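Local coordinates for protein Endonuclease/exonuclease/phosphatase (Beutenbergia cavernae DSM 12333, PDB 4RUW) that is of unassigned function but has a DNase I-like endonuclease/exonuclease/phosphatase fold, a bound zinc ion and an Ig-like domain, at residues T240-V243 against Y248-N251; E215-V220 against N252-W257. All blocks are in the same frame, centred on the assembly; numbering follows the deposited sequence.

Contact 1. Residues T240-V243 against Y248-N251; sequences TTDV and YSQN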
ATOM      1  N   THR A 240      -5.150  -3.346  -8.120  1.00 11.84           N
ATOM      2  CA  THR A 240      -6.203  -3.752  -7.201  1.00 12.08           C
ATOM      3  C   THR A 240      -7.144  -4.794  -7.805  1.00 11.96           C
ATOM      4  O   THR A 240      -7.832  -5.500  -7.060  1.00 12.88           O
ATOM      5  CB  THR A 240      -7.036  -2.567  -6.698  1.00 12.81           C
ATOM      6  OG1 THR A 240      -7.600  -1.889  -7.821  1.00 13.29           O
ATOM      7  CG2 THR A 240      -6.177  -1.605  -5.892  1.00 13.58           C
ATOM      8  N   THR A 241      -7.171  -4.901  -9.134  1.00 12.27           N
ATOM      9  CA  THR A 241      -8.059  -5.845  -9.805  1.00 13.09           C
ATOM     10  C   THR A 241      -7.276  -6.674 -10.820  1.00 12.34           C
ATOM     11  O   THR A 241      -6.205  -6.266 -11.284  1.00 13.13           O
ATOM     12  CB  THR A 241      -9.222  -5.144 -10.537  1.00 15.01           C
ATOM     13  OG1 THR A 241      -8.702  -4.185 -11.469  1.00 15.30           O
ATOM     14  CG2 THR A 241     -10.164  -4.472  -9.553  1.00 16.94           C
ATOM     15  N   ASP A 242      -7.815  -7.835 -11.168  1.00 13.20           N
ATOM     16  CA  ASP A 242      -7.142  -8.745 -12.084  1.00 13.75           C
ATOM     17  C   ASP A 242      -6.796  -8.048 -13.398  1.00 14.12           C
ATOM     18  O   ASP A 242      -7.626  -7.350 -13.983  1.00 14.86           O
ATOM     19  CB  ASP A 242      -8.035  -9.946 -12.385  1.00 14.67           C
ATOM     20  CG  ASP A 242      -8.287 -10.823 -11.169  1.00 15.67           C
ATOM     21  OD1 ASP A 242      -7.562 -10.714 -10.152  1.00 15.64           O
ATOM     22  OD2 ASP A 242      -9.221 -11.651 -11.242  1.00 18.59           O
ATOM     23  N   VAL A 243      -5.572  -8.256 -13.873  1.00 14.80           N
ATOM     24  CA  VAL A 243      -5.155  -7.697 -15.150  1.00 15.52           C
ATOM     25  C   VAL A 243      -5.851  -8.481 -16.256  1.00 16.50           C
ATOM     26  O   VAL A 243      -5.658  -9.684 -16.369  1.00 17.71           O
ATOM     27  CB  VAL A 243      -3.624  -7.792 -15.310  1.00 16.22           C
ATOM     28  CG1 VAL A 243      -3.191  -7.302 -16.680  1.00 17.53           C
ATOM     29  CG2 VAL A 243      -2.924  -6.998 -14.219  1.00 17.01           C
ATOM     30  N   TYR A 248      -3.736 -15.523 -15.473  1.00 22.50           N
ATOM     31  CA  TYR A 248      -3.280 -16.007 -14.169  1.00 20.93           C
ATOM     32  C   TYR A 248      -3.231 -14.910 -13.098  1.00 20.21           C
ATOM     33  O   TYR A 248      -2.771 -15.148 -11.980  1.00 20.86           O
ATOM     34  CB  TYR A 248      -1.900 -16.664 -14.297  1.00 21.97           C
ATOM     35  CG  TYR A 248      -0.918 -15.841 -15.093  1.00 22.17           C
ATOM     36  CD1 TYR A 248      -0.697 -16.105 -16.443  1.00 23.45           C
ATOM     37  CD2 TYR A 248      -0.207 -14.805 -14.501  1.00 22.84           C
ATOM     38  CE1 TYR A 248       0.192 -15.352 -17.176  1.00 25.51           C
ATOM     39  CE2 TYR A 248       0.682 -14.046 -15.225  1.00 24.22           C
ATOM     40  CZ  TYR A 248       0.884 -14.328 -16.562  1.00 25.05           C
ATOM     41  OH  TYR A 248       1.775 -13.576 -17.287  1.00 28.39           O
ATOM     42  N   SER A 249      -3.692 -13.712 -13.440  1.00 18.78           N
ATOM     43  CA  SER A 249      -3.673 -12.606 -12.494  1.00 17.74           C
ATOM     44  C   SER A 249      -4.585 -12.903 -11.310  1.00 17.62           C
ATOM     45  O   SER A 249      -5.701 -13.392 -11.488  1.00 20.14           O
ATOM     46  CB  SER A 249      -4.102 -11.319 -13.192  1.00 17.71           C
ATOM     47  OG  SER A 249      -4.031 -10.219 -12.305  1.00 15.64           O
ATOM     48  N   GLN A 250      -4.108 -12.620 -10.100  1.00 16.13           N
ATOM     49  CA  GLN A 250      -4.898 -12.895  -8.901  1.00 16.09           C
ATOM     50  C   GLN A 250      -4.919 -11.701  -7.950  1.00 13.77           C
ATOM     51  O   GLN A 250      -4.831 -11.839  -6.729  1.00 14.26           O
ATOM     52  CB  GLN A 250      -4.415 -14.176  -8.225  1.00 19.99           C
ATOM     53  CG  GLN A 250      -4.669 -15.393  -9.107  1.00 23.28           C
ATOM     54  CD  GLN A 250      -4.134 -16.664  -8.532  1.00 25.19           C
ATOM     55  OE1 GLN A 250      -4.695 -17.202  -7.586  1.00 24.58           O
ATOM     56  NE2 GLN A 250      -3.043 -17.166  -9.105  1.00 26.47           N
ATOM     57  N   ASN A 251      -5.069 -10.520  -8.539  1.00 13.38           N
ATOM     58  CA  ASN A 251      -5.116  -9.287  -7.777  1.00 12.31           C
ATOM     59  C   ASN A 251      -6.350  -9.141  -6.902  1.00 12.06           C
ATOM     60  O   ASN A 251      -6.242  -8.709  -5.759  1.00 12.36           O
ATOM     61  CB  ASN A 251      -4.972  -8.097  -8.714  1.00 13.06           C
ATOM     62  CG  ASN A 251      -3.633  -8.085  -9.416  1.00 13.02           C
ATOM     63  OD1 ASN A 251      -2.650  -8.625  -8.912  1.00 13.74           O
ATOM     64  ND2 ASN A 251      -3.586  -7.455 -10.582  1.00 14.17           N
TER

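Contact 2. Residues E215-V220 against N252-W257; sequences EQLRIV and NLMQSW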
ATOM      1  N   GLU A 215       2.389 -15.849  -2.146  1.00 11.94           N
ATOM      2  CA  GLU A 215       3.074 -16.378  -0.971  1.00 12.08           C
ATOM      3  C   GLU A 215       3.824 -15.293  -0.204  1.00 11.38           C
ATOM      4  O   GLU A 215       3.842 -15.287   1.032  1.00 12.68           O
ATOM      5  CB  GLU A 215       4.016 -17.508  -1.360  1.00 13.57           C
ATOM      6  CG  GLU A 215       3.274 -18.721  -1.910  1.00 16.27           C
ATOM      7  CD  GLU A 215       4.054 -20.000  -1.754  0.67 16.83           C
ATOM      8  OE1 GLU A 215       5.245 -20.018  -2.119  0.65 18.89           O
ATOM      9  OE2 GLU A 215       3.477 -20.983  -1.251  0.70 15.48           O
ATOM     10  N   GLN A 216       4.428 -14.357  -0.928  1.00 11.22           N
ATOM     11  CA  GLN A 216       5.102 -13.228  -0.302  1.00 11.49           C
ATOM     12  C   GLN A 216       4.108 -12.392   0.482  1.00 11.26           C
ATOM     13  O   GLN A 216       4.359 -12.017   1.630  1.00 11.47           O
ATOM     14  CB  GLN A 216       5.780 -12.372  -1.372  1.00 11.93           C
ATOM     15  CG  GLN A 216       6.889 -13.094  -2.100  1.00 12.48           C
ATOM     16  CD  GLN A 216       7.391 -12.358  -3.329  1.00 12.28           C
ATOM     17  OE1 GLN A 216       6.841 -11.333  -3.753  1.00 12.84           O
ATOM     18  NE2 GLN A 216       8.462 -12.881  -3.909  1.00 14.35           N
ATOM     19  N   LEU A 217       2.980 -12.082  -0.142  1.00 11.35           N
ATOM     20  CA  LEU A 217       1.982 -11.256   0.514  1.00 11.75           C
ATOM     21  C   LEU A 217       1.423 -11.909   1.782  1.00 11.23           C
ATOM     22  O   LEU A 217       1.173 -11.225   2.773  1.00 12.08           O
ATOM     23  CB  LEU A 217       0.867 -10.874  -0.453  1.00 12.16           C
ATOM     24  CG  LEU A 217      -0.206  -9.936   0.102  1.00 12.10           C
ATOM     25  CD1 LEU A 217       0.369  -8.580   0.522  1.00 14.03           C
ATOM     26  CD2 LEU A 217      -1.307  -9.766  -0.913  1.00 13.32           C
ATOM     27  N   ARG A 218       1.196 -13.223   1.744  0.51 11.84           N
ATOM     28  CA  ARG A 218       0.755 -13.952   2.936  0.51 12.67           C
ATOM     29  C   ARG A 218       1.686 -13.678   4.095  0.51 11.98           C
ATOM     30  O   ARG A 218       1.252 -13.390   5.208  0.51 13.22           O
ATOM     31  CB  ARG A 218       0.745 -15.452   2.681  0.51 14.13           C
ATOM     32  CG  ARG A 218      -0.381 -15.916   1.811  0.51 16.07           C
ATOM     33  CD  ARG A 218      -1.723 -15.925   2.531  0.51 17.03           C
ATOM     34  NE  ARG A 218      -2.575 -16.983   1.983  0.51 17.21           N
ATOM     35  CZ  ARG A 218      -3.904 -16.997   2.075  0.51 17.34           C
ATOM     36  NH1 ARG A 218      -4.609 -17.983   1.525  0.51 17.41           N
ATOM     37  NH2 ARG A 218      -4.539 -16.014   2.702  0.51 15.23           N
ATOM     38  N   ILE A 219       2.981 -13.799   3.836  1.00 12.11           N
ATOM     39  CA  ILE A 219       3.976 -13.623   4.890  1.00 12.62           C
ATOM     40  C   ILE A 219       3.966 -12.174   5.386  1.00 11.88           C
ATOM     41  O   ILE A 219       3.970 -11.917   6.590  1.00 12.78           O
ATOM     42  CB  ILE A 219       5.368 -14.028   4.405  1.00 12.89           C
ATOM     43  CG1 ILE A 219       5.405 -15.538   4.183  1.00 14.75           C
ATOM     44  CG2 ILE A 219       6.437 -13.622   5.411  1.00 13.76           C
ATOM     45  CD1 ILE A 219       6.537 -16.000   3.323  1.00 18.05           C
ATOM     46  N   VAL A 220       3.915 -11.225   4.460  1.00 11.22           N
ATOM     47  CA  VAL A 220       3.856  -9.819   4.844  1.00 11.91           C
ATOM     48  C   VAL A 220       2.652  -9.555   5.750  1.00 11.66           C
ATOM     49  O   VAL A 220       2.780  -8.965   6.830  1.00 12.85           O
ATOM     50  CB  VAL A 220       3.793  -8.921   3.604  1.00 11.81           C
ATOM     51  CG1 VAL A 220       3.452  -7.494   3.982  1.00 13.07           C
ATOM     52  CG2 VAL A 220       5.113  -8.986   2.856  1.00 12.90           C
ATOM     53  N   ASN A 252      -7.529  -9.476  -7.419  1.00 12.57           N
ATOM     54  CA  ASN A 252      -8.723  -9.389  -6.571  1.00 12.96           C
ATOM     55  C   ASN A 252      -8.578 -10.246  -5.316  1.00 12.55           C
ATOM     56  O   ASN A 252      -8.928  -9.819  -4.215  1.00 12.92           O
ATOM     57  CB  ASN A 252      -9.994  -9.779  -7.327  1.00 13.88           C
ATOM     58  CG  ASN A 252     -10.480  -8.679  -8.242  1.00 13.63           C
ATOM     59  OD1 ASN A 252      -9.930  -8.474  -9.321  1.00 14.43           O
ATOM     60  ND2 ASN A 252     -11.503  -7.946  -7.808  1.00 15.54           N
ATOM     61  N   LEU A 253      -8.054 -11.453  -5.481  1.00 12.64           N
ATOM     62  CA  LEU A 253      -7.826 -12.340  -4.357  1.00 12.73           C
ATOM     63  C   LEU A 253      -6.868 -11.702  -3.339  1.00 12.69           C
ATOM     64  O   LEU A 253      -7.167 -11.620  -2.148  1.00 12.35           O
ATOM     65  CB  LEU A 253      -7.279 -13.675  -4.860  1.00 13.65           C
ATOM     66  CG  LEU A 253      -6.977 -14.727  -3.796  1.00 14.84           C
ATOM     67  CD1 LEU A 253      -8.242 -15.140  -3.051  1.00 16.79           C
ATOM     68  CD2 LEU A 253      -6.298 -15.929  -4.436  1.00 16.99           C
HETATM   69  N   MSE A 254      -5.725 -11.216  -3.806  1.00 12.62           N
HETATM   70  CA  MSE A 254      -4.757 -10.622  -2.899  1.00 12.41           C
HETATM   71  C   MSE A 254      -5.323  -9.401  -2.177  1.00 11.98           C
HETATM   72  O   MSE A 254      -5.088  -9.216  -0.981  1.00 12.23           O
HETATM   73  CB  MSE A 254      -3.464 -10.287  -3.650  1.00 12.31           C
HETATM   74  CG  MSE A 254      -2.597 -11.524  -3.909  1.00 13.33           C
HETATM   75 SE   MSE A 254      -0.834 -11.159  -4.652  0.60 13.62          SE
HETATM   76  CE  MSE A 254      -1.292 -11.245  -6.551  1.00 17.18           C
ATOM     77  N   GLN A 255      -6.065  -8.563  -2.895  1.00 12.41           N
ATOM     78  CA  GLN A 255      -6.656  -7.396  -2.248  1.00 12.50           C
ATOM     79  C   GLN A 255      -7.683  -7.794  -1.185  1.00 12.40           C
ATOM     80  O   GLN A 255      -7.804  -7.123  -0.159  1.00 13.01           O
ATOM     81  CB  GLN A 255      -7.250  -6.435  -3.280  1.00 13.70           C
ATOM     82  CG  GLN A 255      -6.210  -5.866  -4.240  1.00 15.21           C
ATOM     83  CD  GLN A 255      -5.396  -4.721  -3.653  1.00 14.66           C
ATOM     84  OE1 GLN A 255      -5.796  -4.090  -2.671  1.00 16.41           O
ATOM     85  NE2 GLN A 255      -4.258  -4.424  -4.282  1.00 16.15           N
ATOM     86  N   SER A 256      -8.411  -8.886  -1.407  1.00 12.34           N
ATOM     87  CA  SER A 256      -9.354  -9.353  -0.400  1.00 13.05           C
ATOM     88  C   SER A 256      -8.615  -9.755   0.877  1.00 12.55           C
ATOM     89  O   SER A 256      -9.098  -9.495   1.970  1.00 13.15           O
ATOM     90  CB  SER A 256     -10.233 -10.498  -0.925  1.00 13.73           C
ATOM     91  OG  SER A 256      -9.560 -11.750  -0.966  1.00 13.69           O
ATOM     92  N   TRP A 257      -7.438 -10.359   0.743  1.00 12.14           N
ATOM     93  CA  TRP A 257      -6.651 -10.740   1.918  1.00 12.72           C
ATOM     94  C   TRP A 257      -6.215  -9.514   2.705  1.00 11.95           C
ATOM     95  O   TRP A 257      -6.232  -9.502   3.935  1.00 13.75           O
ATOM     96  CB  TRP A 257      -5.395 -11.499   1.515  1.00 12.82           C
ATOM     97  CG  TRP A 257      -5.601 -12.811   0.850  1.00 13.50           C
ATOM     98  CD1 TRP A 257      -6.756 -13.530   0.762  1.00 13.45           C
ATOM     99  CD2 TRP A 257      -4.602 -13.562   0.158  1.00 13.16           C
ATOM    100  NE1 TRP A 257      -6.528 -14.697   0.061  1.00 14.43           N
ATOM    101  CE2 TRP A 257      -5.214 -14.737  -0.317  1.00 13.55           C
ATOM    102  CE3 TRP A 257      -3.241 -13.363  -0.088  1.00 14.04           C
ATOM    103  CZ2 TRP A 257      -4.510 -15.704  -1.033  1.00 14.90           C
ATOM    104  CZ3 TRP A 257      -2.544 -14.327  -0.796  1.00 15.22           C
ATOM    105  CH2 TRP A 257      -3.180 -15.477  -1.266  1.00 15.83           C
TER

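Contact 1. Residues T240-V243 against Y248-N251
Ser-249 and Asn-251 reach across to the backbone of residues 240-243, and each makes one hydrogen bond there that is nearly straight at the hydrogen. The hydroxyl oxygen of Ser-249 accepts the amide of Val-243, with OG 2.9 Å from N and an N-H...O angle of 165°. With OG anti to its own backbone nitrogen (chi1 -177°), Ser-249 extends the hydroxyl toward the other segment, where it also lies 3.4 Å from CA of Asp-242. Asn-251 uses its side-chain amide as donor: ND2 stands 3.0 Å from O of Thr-241. The acceptor lies almost exactly in the plane of the Asn-251 amide, whereas the donor sits above the carbonyl plane of Thr-241 and not on a lone pair. One methyl of Val-243, CG2, crosses close to the same amide, 3.7 Å from ND2.

Both segments belong to the long loop that leads from strand 230-233 into helix 251-260 of the DNase I-like domain, and the Ser-249 and Asn-251 side chains tie one limb of that loop to the backbone of the other just where the helix starts. Gln-250 occupies the N-cap position. OD1 of Asp-242 comes 3.0 Å from N of Asn-251, a position in which the helix dipole may favour the negative charge of the carboxylate.

Farther out, Gln-250 is bonded through OE1 to Lys-214 and through NE2 to Glu-211, both on helix 207-222. Gln-371 donates through NE2 to OG1 of Thr-241 and to O of Asp-242.

Contact 2. Residues E215-V220 against N252-W257
Helices 215-220 and 252-257 run side by side in the same direction, their short axes inclined by just 6° and approaching to 10.8 Å, with Leu-217 facing Met-254 and Arg-218 facing Trp-257. They are pieces of two helices of the DNase I-like domain, 207-222 and 251-260, joined through strand 230-233 and the loops around it.

The polar side of the interface is a cation-pi stack. The guanidinium of Arg-218 lies flat over one face of the Trp-257 indole, the two planes only 10° apart, with CZ 3.6 Å from the centroid of the six-membered ring. A bend at chi2 (-74°) folds the arginine chain over the ring, where CD adds a CH-pi contact to the same six-membered ring. NH2 settles over the middle of the indole, 3.3 Å from CE2. The ring's other face rests against its own helix, on O of Leu-253 and CA of Met-254, both toward the rim of the ring. Arg-218 is exposed, has two deposited conformers and touches a crystal neighbour, so the stack described holds for one conformer and its occupancy in solution is uncertain.

The apolar part of the contact centres on Leu-217. Its CD2 meets CB of selenomethionine Met-254 at 3.5 Å and approaches CE3 of Trp-257 obliquely at 4.2 Å, while the Met-254 side chain also touches Gln-213 and Lys-214, earlier on the helix that carries Leu-217. At the indole, O of Leu-253 accepts two bonds, from N of Trp-257 and from the hydroxyl of Ser-256, whose OG lies 2.7 Å away on a lone pair in the carbonyl plane.

Overall arrangement
Contact 1 falls, along the chain, between the two helices that contact 2 brings together: helix 207-222 comes first, then strand 230-233, the two limbs 240-243 and 248-251, and finally helix 251-260. The centres of the two contacts lie about 11 Å apart, both in the DNase I-like domain. Helix 251-260 belongs to both, since Asn-251 opens it and residues 252-257 continue it. Asn-252 joins the two directly, its OD1 2.9 Å from N of Asp-242 in a probable hydrogen bond. The same neighbourhood reaches Asn-368 and Gln-371 in the Ig-like domain, so loop, helix pair and second domain meet at this point.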